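Local coordinates for protein polyketide synthase/nonribosomal peptide synthetase hybrid RzxB (Pseudomonas fluorescens, PDB 5IL6) that probably dehydrates beta-hydroxyacyl intermediates as the dehydratase domain of a trans-AT polyketide synthase in the rhizoxin pathway, at residues A[167-179]-A[184-196]. Residues are numbered along the deposited sequence; the frame is centred on the assembly and turned at random.
Sequences EYGAGHRRLLSLV and QALARIALQDPAL
The carbonyl oxygen of Arg188 takes two N-H groups from segment 167-179: Leu176 N meets it at 2.9 Å, almost in line with the C=O bond, while Ser177 N reaches it more weakly from 3.5 Å. Two successive residues set against one define a classic beta bulge. Beyond it regular antiparallel pairing resumes, with Arg188 N bonded to Ser177 O and a reciprocal pair of backbone bonds joining Val179 and Leu186. The strands form a beta hairpin within the hotdog-family dehydratase fold; strand 246-254 continues the pairing beyond 184-190, and helix 154-164 packs against Leu175 and Leu178. On that face Leu178 CD2 presses on Ala187 CB at 3.4 Å, a tight fit, and Leu175 CD2 touches Ile189 CG2. On the other, a water, lying in the plane of the Arg188 guanidinium at its edge, joins Ser177 OG, Leu186 O and Arg188 NH1, though the Arg188 side chain is poorly ordered.

On the other side of the bulge, toward Gln192, the two segments are tied through Arg174. Bends at chi2 (-74°) and chi3 (79°) fold its chain back, bringing NE to Ala170 O at 3.0 Å and NH1 to Ala190 O at 2.8 Å. A leucine in place of Arg174 would probably leave Ala190 O without this donor and remove the side-chain link from Ala170 O to the end of strand 184-190. Gln192 CB sits 3.7 Å above the centre of the guanidinium, and the Gln192 amide plane is only 23° from the guanidinium plane. A second water spans Gly171 O and Gln192 N, while Gln192 NE2 rests against Ala170 CB.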
ATOM      1  N   GLU A 167      -5.523 -14.602   2.834  1.00 24.22           N
ATOM      2  CA  GLU A 167      -6.922 -14.691   2.440  1.00 26.73           C
ATOM      3  C   GLU A 167      -7.553 -13.310   2.518  1.00 27.41           C
ATOM      4  O   GLU A 167      -7.371 -12.597   3.510  1.00 23.19           O
ATOM      5  CB  GLU A 167      -7.677 -15.681   3.332  1.00 35.20           C
ATOM      6  CG  GLU A 167      -7.071 -17.075   3.325  1.00 48.14           C
ATOM      7  CD  GLU A 167      -8.089 -18.153   3.022  1.00 56.00           C
ATOM      8  OE1 GLU A 167      -8.314 -19.020   3.891  1.00 64.18           O
ATOM      9  OE2 GLU A 167      -8.667 -18.129   1.915  1.00 55.43           O
ATOM     10  N   TYR A 168      -8.294 -12.939   1.480  1.00 27.86           N
ATOM     11  CA  TYR A 168      -8.884 -11.612   1.371  1.00 26.85           C
ATOM     12  C   TYR A 168     -10.401 -11.692   1.457  1.00 30.00           C
ATOM     13  O   TYR A 168     -11.020 -12.583   0.867  1.00 27.97           O
ATOM     14  CB  TYR A 168      -8.500 -10.942   0.049  1.00 26.04           C
ATOM     15  CG  TYR A 168      -7.017 -10.762  -0.164  1.00 27.35           C
ATOM     16  CD1 TYR A 168      -6.327  -9.717   0.435  1.00 29.71           C
ATOM     17  CD2 TYR A 168      -6.313 -11.627  -0.986  1.00 27.01           C
ATOM     18  CE1 TYR A 168      -4.972  -9.551   0.230  1.00 31.33           C
ATOM     19  CE2 TYR A 168      -4.961 -11.469  -1.197  1.00 24.53           C
ATOM     20  CZ  TYR A 168      -4.295 -10.430  -0.589  1.00 26.27           C
ATOM     21  OH  TYR A 168      -2.946 -10.272  -0.800  1.00 30.96           O
ATOM     22  N   GLY A 169     -10.996 -10.758   2.196  1.00 27.97           N
ATOM     23  CA  GLY A 169     -12.425 -10.558   2.124  1.00 28.00           C
ATOM     24  C   GLY A 169     -12.808  -9.817   0.860  1.00 27.53           C
ATOM     25  O   GLY A 169     -11.965  -9.289   0.137  1.00 29.86           O
ATOM     26  N   ALA A 170     -14.116  -9.767   0.599  1.00 25.88           N
ATOM     27  CA  ALA A 170     -14.591  -9.199  -0.659  1.00 29.69           C
ATOM     28  C   ALA A 170     -14.074  -7.781  -0.860  1.00 30.88           C
ATOM     29  O   ALA A 170     -13.710  -7.399  -1.976  1.00 26.65           O
ATOM     30  CB  ALA A 170     -16.118  -9.220  -0.701  1.00 32.57           C
ATOM     31  N   GLY A 171     -14.023  -6.988   0.212  1.00 33.54           N
ATOM     32  CA  GLY A 171     -13.587  -5.609   0.081  1.00 34.41           C
ATOM     33  C   GLY A 171     -12.142  -5.454  -0.343  1.00 33.00           C
ATOM     34  O   GLY A 171     -11.759  -4.372  -0.808  1.00 27.40           O
ATOM     35  N   HIS A 172     -11.327  -6.500  -0.188  1.00 32.49           N
ATOM     36  CA  HIS A 172      -9.938  -6.470  -0.636  1.00 30.83           C
ATOM     37  C   HIS A 172      -9.666  -7.476  -1.751  1.00 32.57           C
ATOM     38  O   HIS A 172      -8.499  -7.693  -2.101  1.00 37.98           O
ATOM     39  CB  HIS A 172      -8.994  -6.712   0.547  1.00 30.80           C
ATOM     40  CG  HIS A 172      -8.746  -5.488   1.372  1.00 29.50           C
ATOM     41  ND1 HIS A 172      -7.507  -4.890   1.458  1.00 32.56           N
ATOM     42  CD2 HIS A 172      -9.576  -4.746   2.143  1.00 28.25           C
ATOM     43  CE1 HIS A 172      -7.586  -3.832   2.246  1.00 32.98           C
ATOM     44  NE2 HIS A 172      -8.830  -3.723   2.677  1.00 32.83           N
ATOM     45  N   ARG A 173     -10.698  -8.101  -2.305  1.00 31.66           N
ATOM     46  CA  ARG A 173     -10.557  -8.934  -3.502  1.00 33.05           C
ATOM     47  C   ARG A 173     -10.956  -8.137  -4.740  1.00 28.72           C
ATOM     48  O   ARG A 173     -11.918  -8.454  -5.437  1.00 29.79           O
ATOM     49  CB  ARG A 173     -11.392 -10.203  -3.378  1.00 43.97           C
ATOM     50  CG  ARG A 173     -10.839 -11.238  -2.426  1.00 53.23           C
ATOM     51  CD  ARG A 173     -11.811 -12.392  -2.271  1.00 59.16           C
ATOM     52  NE  ARG A 173     -12.000 -13.110  -3.531  1.00 65.03           N
ATOM     53  CZ  ARG A 173     -11.376 -14.232  -3.878  1.00 71.81           C
ATOM     54  NH1 ARG A 173     -10.499 -14.807  -3.065  1.00 74.62           N
ATOM     55  NH2 ARG A 173     -11.638 -14.787  -5.055  1.00 74.27           N
ATOM     56  N   ARG A 174     -10.188  -7.086  -5.009  1.00 28.82           N
ATOM     57  CA  ARG A 174     -10.568  -6.080  -5.990  1.00 32.35           C
ATOM     58  C   ARG A 174      -9.891  -6.277  -7.339  1.00 31.26           C
ATOM     59  O   ARG A 174     -10.034  -5.423  -8.217  1.00 29.85           O
ATOM     60  CB  ARG A 174     -10.255  -4.688  -5.446  1.00 40.12           C
ATOM     61  CG  ARG A 174     -10.850  -4.425  -4.070  1.00 45.59           C
ATOM     62  CD  ARG A 174     -12.343  -4.196  -4.110  1.00 47.12           C
ATOM     63  NE  ARG A 174     -13.127  -5.429  -4.215  1.00 43.73           N
ATOM     64  CZ  ARG A 174     -14.098  -5.645  -5.102  1.00 42.69           C
ATOM     65  NH1 ARG A 174     -14.438  -4.717  -5.993  1.00 47.09           N
ATOM     66  NH2 ARG A 174     -14.755  -6.797  -5.087  1.00 41.54           N
ATOM     67  N   LEU A 175      -9.149  -7.367  -7.524  1.00 29.92           N
ATOM     68  CA  LEU A 175      -8.614  -7.692  -8.843  1.00 30.41           C
ATOM     69  C   LEU A 175      -9.762  -8.145  -9.735  1.00 33.22           C
ATOM     70  O   LEU A 175     -10.364  -9.198  -9.500  1.00 37.99           O
ATOM     71  CB  LEU A 175      -7.549  -8.781  -8.740  1.00 31.27           C
ATOM     72  CG  LEU A 175      -6.139  -8.379  -8.298  1.00 28.36           C
ATOM     73  CD1 LEU A 175      -5.225  -9.595  -8.314  1.00 33.64           C
ATOM     74  CD2 LEU A 175      -5.550  -7.262  -9.156  1.00 31.64           C
ATOM     75  N   LEU A 176     -10.066  -7.356 -10.763  1.00 32.23           N
ATOM     76  CA  LEU A 176     -11.161  -7.659 -11.676  1.00 35.36           C
ATOM     77  C   LEU A 176     -10.693  -8.369 -12.938  1.00 32.85           C
ATOM     78  O   LEU A 176     -11.414  -9.223 -13.464  1.00 33.57           O
ATOM     79  CB  LEU A 176     -11.898  -6.370 -12.054  1.00 53.65           C
ATOM     80  CG  LEU A 176     -12.519  -5.606 -10.878  1.00 58.27           C
ATOM     81  CD1 LEU A 176     -13.204  -4.338 -11.360  1.00 59.10           C
ATOM     82  CD2 LEU A 176     -13.498  -6.476 -10.098  1.00 59.04           C
ATOM     83  N   SER A 177      -9.511  -8.031 -13.444  1.00 34.01           N
ATOM     84  CA  SER A 177      -8.962  -8.716 -14.604  1.00 38.44           C
ATOM     85  C   SER A 177      -7.452  -8.537 -14.614  1.00 39.86           C
ATOM     86  O   SER A 177      -6.915  -7.588 -14.036  1.00 35.98           O
ATOM     87  CB  SER A 177      -9.579  -8.195 -15.907  1.00 41.38           C
ATOM     88  OG  SER A 177      -9.247  -6.835 -16.120  1.00 43.78           O
ATOM     89  N   LEU A 178      -6.777  -9.468 -15.284  1.00 41.91           N
ATOM     90  CA  LEU A 178      -5.326  -9.463 -15.398  1.00 44.59           C
ATOM     91  C   LEU A 178      -4.952  -9.946 -16.788  1.00 45.86           C
ATOM     92  O   LEU A 178      -5.514 -10.928 -17.280  1.00 39.98           O
ATOM     93  CB  LEU A 178      -4.654 -10.381 -14.365  1.00 47.80           C
ATOM     94  CG  LEU A 178      -4.665 -10.015 -12.881  1.00 50.88           C
ATOM     95  CD1 LEU A 178      -4.179 -11.202 -12.054  1.00 52.53           C
ATOM     96  CD2 LEU A 178      -3.832  -8.781 -12.617  1.00 48.00           C
ATOM     97  N   VAL A 179      -4.008  -9.255 -17.420  1.00 54.28           N
ATOM     98  CA  VAL A 179      -3.397  -9.722 -18.658  1.00 60.85           C
ATOM     99  C   VAL A 179      -1.888  -9.576 -18.535  1.00 52.15           C
ATOM    100  O   VAL A 179      -1.394  -8.597 -17.962  1.00 39.58           O
ATOM    101  CB  VAL A 179      -3.926  -8.958 -19.893  1.00 61.88           C
ATOM    102  CG1 VAL A 179      -5.426  -9.165 -20.039  1.00 45.99           C
ATOM    103  CG2 VAL A 179      -3.590  -7.478 -19.801  1.00 68.61           C
ATOM    104  N   GLN A 184       5.551  -7.993 -18.076  1.00 35.68           N
ATOM    105  CA  GLN A 184       4.641  -6.911 -17.734  1.00 32.28           C
ATOM    106  C   GLN A 184       3.224  -7.450 -17.607  1.00 32.52           C
ATOM    107  O   GLN A 184       2.864  -8.453 -18.232  1.00 33.35           O
ATOM    108  CB  GLN A 184       4.656  -5.795 -18.788  1.00 42.05           C
ATOM    109  CG  GLN A 184       5.936  -4.995 -18.838  1.00 53.55           C
ATOM    110  CD  GLN A 184       5.790  -3.711 -19.630  1.00 64.06           C
ATOM    111  OE1 GLN A 184       4.713  -3.117 -19.678  1.00 66.41           O
ATOM    112  NE2 GLN A 184       6.878  -3.270 -20.255  1.00 68.05           N
ATOM    113  N   ALA A 185       2.419  -6.772 -16.793  1.00 29.75           N
ATOM    114  CA  ALA A 185       1.023  -7.135 -16.618  1.00 28.55           C
ATOM    115  C   ALA A 185       0.194  -5.869 -16.484  1.00 30.39           C
ATOM    116  O   ALA A 185       0.688  -4.825 -16.047  1.00 35.10           O
ATOM    117  CB  ALA A 185       0.817  -8.032 -15.391  1.00 29.52           C
ATOM    118  N   LEU A 186      -1.076  -5.973 -16.864  1.00 29.39           N
ATOM    119  CA  LEU A 186      -2.018  -4.869 -16.756  1.00 28.76           C
ATOM    120  C   LEU A 186      -3.249  -5.362 -16.013  1.00 30.21           C
ATOM    121  O   LEU A 186      -3.868  -6.351 -16.418  1.00 31.19           O
ATOM    122  CB  LEU A 186      -2.410  -4.333 -18.137  1.00 32.54           C
ATOM    123  CG  LEU A 186      -3.297  -3.084 -18.136  1.00 35.43           C
ATOM    124  CD1 LEU A 186      -2.529  -1.884 -17.593  1.00 36.91           C
ATOM    125  CD2 LEU A 186      -3.840  -2.798 -19.529  1.00 38.23           C
ATOM    126  N   ALA A 187      -3.599  -4.676 -14.930  1.00 30.34           N
ATOM    127  CA  ALA A 187      -4.701  -5.082 -14.076  1.00 35.38           C
ATOM    128  C   ALA A 187      -5.764  -3.995 -14.037  1.00 35.00           C
ATOM    129  O   ALA A 187      -5.461  -2.801 -14.121  1.00 33.26           O
ATOM    130  CB  ALA A 187      -4.214  -5.375 -12.652  1.00 36.53           C
ATOM    131  N   ARG A 188      -7.017  -4.423 -13.925  1.00 33.47           N
ATOM    132  CA  ARG A 188      -8.136  -3.532 -13.656  1.00 35.96           C
ATOM    133  C   ARG A 188      -8.647  -3.808 -12.251  1.00 30.19           C
ATOM    134  O   ARG A 188      -8.917  -4.960 -11.898  1.00 28.92           O
ATOM    135  CB  ARG A 188      -9.263  -3.713 -14.674  1.00 49.92           C
ATOM    136  CG  ARG A 188      -9.073  -2.925 -15.958  1.00 64.54           C
ATOM    137  CD  ARG A 188      -8.092  -3.602 -16.894  1.00 78.07           C
ATOM    138  NE  ARG A 188      -8.106  -3.001 -18.224  1.00 95.00           N
ATOM    139  CZ  ARG A 188      -7.545  -3.544 -19.300  1.00111.30           C
ATOM    140  NH1 ARG A 188      -6.921  -4.713 -19.213  1.00117.32           N
ATOM    141  NH2 ARG A 188      -7.612  -2.921 -20.468  1.00117.09           N
ATOM    142  N   ILE A 189      -8.763  -2.750 -11.455  1.00 27.23           N
ATOM    143  CA  ILE A 189      -9.200  -2.842 -10.070  1.00 28.26           C
ATOM    144  C   ILE A 189     -10.254  -1.773  -9.827  1.00 29.63           C
ATOM    145  O   ILE A 189     -10.270  -0.730 -10.488  1.00 28.87           O
ATOM    146  CB  ILE A 189      -8.018  -2.688  -9.086  1.00 26.21           C
ATOM    147  CG1 ILE A 189      -7.349  -1.319  -9.258  1.00 27.05           C
ATOM    148  CG2 ILE A 189      -7.006  -3.805  -9.303  1.00 22.58           C
ATOM    149  CD1 ILE A 189      -6.274  -1.014  -8.226  1.00 27.73           C
ATOM    150  N   ALA A 190     -11.153  -2.046  -8.886  1.00 29.48           N
ATOM    151  CA  ALA A 190     -12.174  -1.077  -8.520  1.00 30.33           C
ATOM    152  C   ALA A 190     -12.744  -1.457  -7.163  1.00 29.95           C
ATOM    153  O   ALA A 190     -12.823  -2.639  -6.820  1.00 30.40           O
ATOM    154  CB  ALA A 190     -13.291  -1.003  -9.567  1.00 31.08           C
ATOM    155  N   LEU A 191     -13.175  -0.443  -6.415  1.00 26.97           N
ATOM    156  CA  LEU A 191     -13.775  -0.670  -5.108  1.00 28.39           C
ATOM    157  C   LEU A 191     -15.095  -1.421  -5.231  1.00 31.20           C
ATOM    158  O   LEU A 191     -15.833  -1.279  -6.211  1.00 27.07           O
ATOM    159  CB  LEU A 191     -14.012   0.657  -4.384  1.00 28.19           C
ATOM    160  CG  LEU A 191     -12.787   1.478  -3.986  1.00 32.49           C
ATOM    161  CD1 LEU A 191     -13.220   2.832  -3.443  1.00 30.38           C
ATOM    162  CD2 LEU A 191     -11.963   0.729  -2.951  1.00 33.58           C
ATOM    163  N   GLN A 192     -15.377  -2.245  -4.219  1.00 33.45           N
ATOM    164  CA  GLN A 192     -16.654  -2.947  -4.165  1.00 37.74           C
ATOM    165  C   GLN A 192     -17.808  -1.963  -4.010  1.00 36.43           C
ATOM    166  O   GLN A 192     -18.874  -2.143  -4.611  1.00 40.46           O
ATOM    167  CB  GLN A 192     -16.643  -3.949  -3.012  1.00 43.65           C
ATOM    168  CG  GLN A 192     -17.857  -4.858  -2.956  1.00 47.44           C
ATOM    169  CD  GLN A 192     -17.863  -5.736  -1.720  1.00 48.42           C
ATOM    170  OE1 GLN A 192     -17.324  -5.365  -0.676  1.00 37.77           O
ATOM    171  NE2 GLN A 192     -18.469  -6.912  -1.833  1.00 58.21           N
ATOM    172  N   ASP A 193     -17.615  -0.922  -3.204  1.00 34.70           N
ATOM    173  CA  ASP A 193     -18.581   0.167  -3.068  1.00 34.33           C
ATOM    174  C   ASP A 193     -17.868   1.455  -3.454  1.00 31.60           C
ATOM    175  O   ASP A 193     -17.086   1.995  -2.651  1.00 29.40           O
ATOM    176  CB  ASP A 193     -19.130   0.253  -1.645  1.00 30.83           C
ATOM    177  CG  ASP A 193     -20.144   1.369  -1.476  1.00 38.99           C
ATOM    178  OD1 ASP A 193     -20.397   2.101  -2.456  1.00 38.68           O
ATOM    179  OD2 ASP A 193     -20.703   1.503  -0.367  1.00 42.33           O
ATOM    180  N   PRO A 194     -18.089   1.986  -4.658  1.00 30.73           N
ATOM    181  CA  PRO A 194     -17.370   3.206  -5.057  1.00 29.47           C
ATOM    182  C   PRO A 194     -17.528   4.357  -4.080  1.00 30.36           C
ATOM    183  O   PRO A 194     -16.588   5.144  -3.903  1.00 31.46           O
ATOM    184  CB  PRO A 194     -17.986   3.543  -6.421  1.00 32.80           C
ATOM    185  CG  PRO A 194     -18.520   2.256  -6.934  1.00 40.81           C
ATOM    186  CD  PRO A 194     -18.951   1.471  -5.736  1.00 37.54           C
ATOM    187  N   ALA A 195     -18.694   4.484  -3.441  1.00 33.11           N
ATOM    188  CA  ALA A 195     -18.923   5.598  -2.527  1.00 38.81           C
ATOM    189  C   ALA A 195     -17.894   5.630  -1.407  1.00 33.82           C
ATOM    190  O   ALA A 195     -17.589   6.704  -0.877  1.00 33.45           O
ATOM    191  CB  ALA A 195     -20.333   5.519  -1.944  1.00 44.34           C
ATOM    192  N   LEU A 196     -17.357   4.471  -1.021  1.00 30.31           N
ATOM    193  CA  LEU A 196     -16.390   4.424   0.070  1.00 33.84           C
ATOM    194  C   LEU A 196     -15.054   5.056  -0.299  1.00 35.17           C
ATOM    195  O   LEU A 196     -14.181   5.157   0.571  1.00 35.50           O
ATOM    196  CB  LEU A 196     -16.183   2.986   0.541  1.00 40.30           C
ATOM    197  CG  LEU A 196     -17.421   2.351   1.188  1.00 47.95           C
ATOM    198  CD1 LEU A 196     -17.174   0.881   1.514  1.00 49.29           C
ATOM    199  CD2 LEU A 196     -17.885   3.118   2.430  1.00 49.88           C
TER
HETATM  200  O   HOH W   1     -13.303  -2.161  -1.917  1.00 41.31           O
HETATM  201  O   HOH W   2      -6.526  -6.182 -17.160  1.00 41.03           O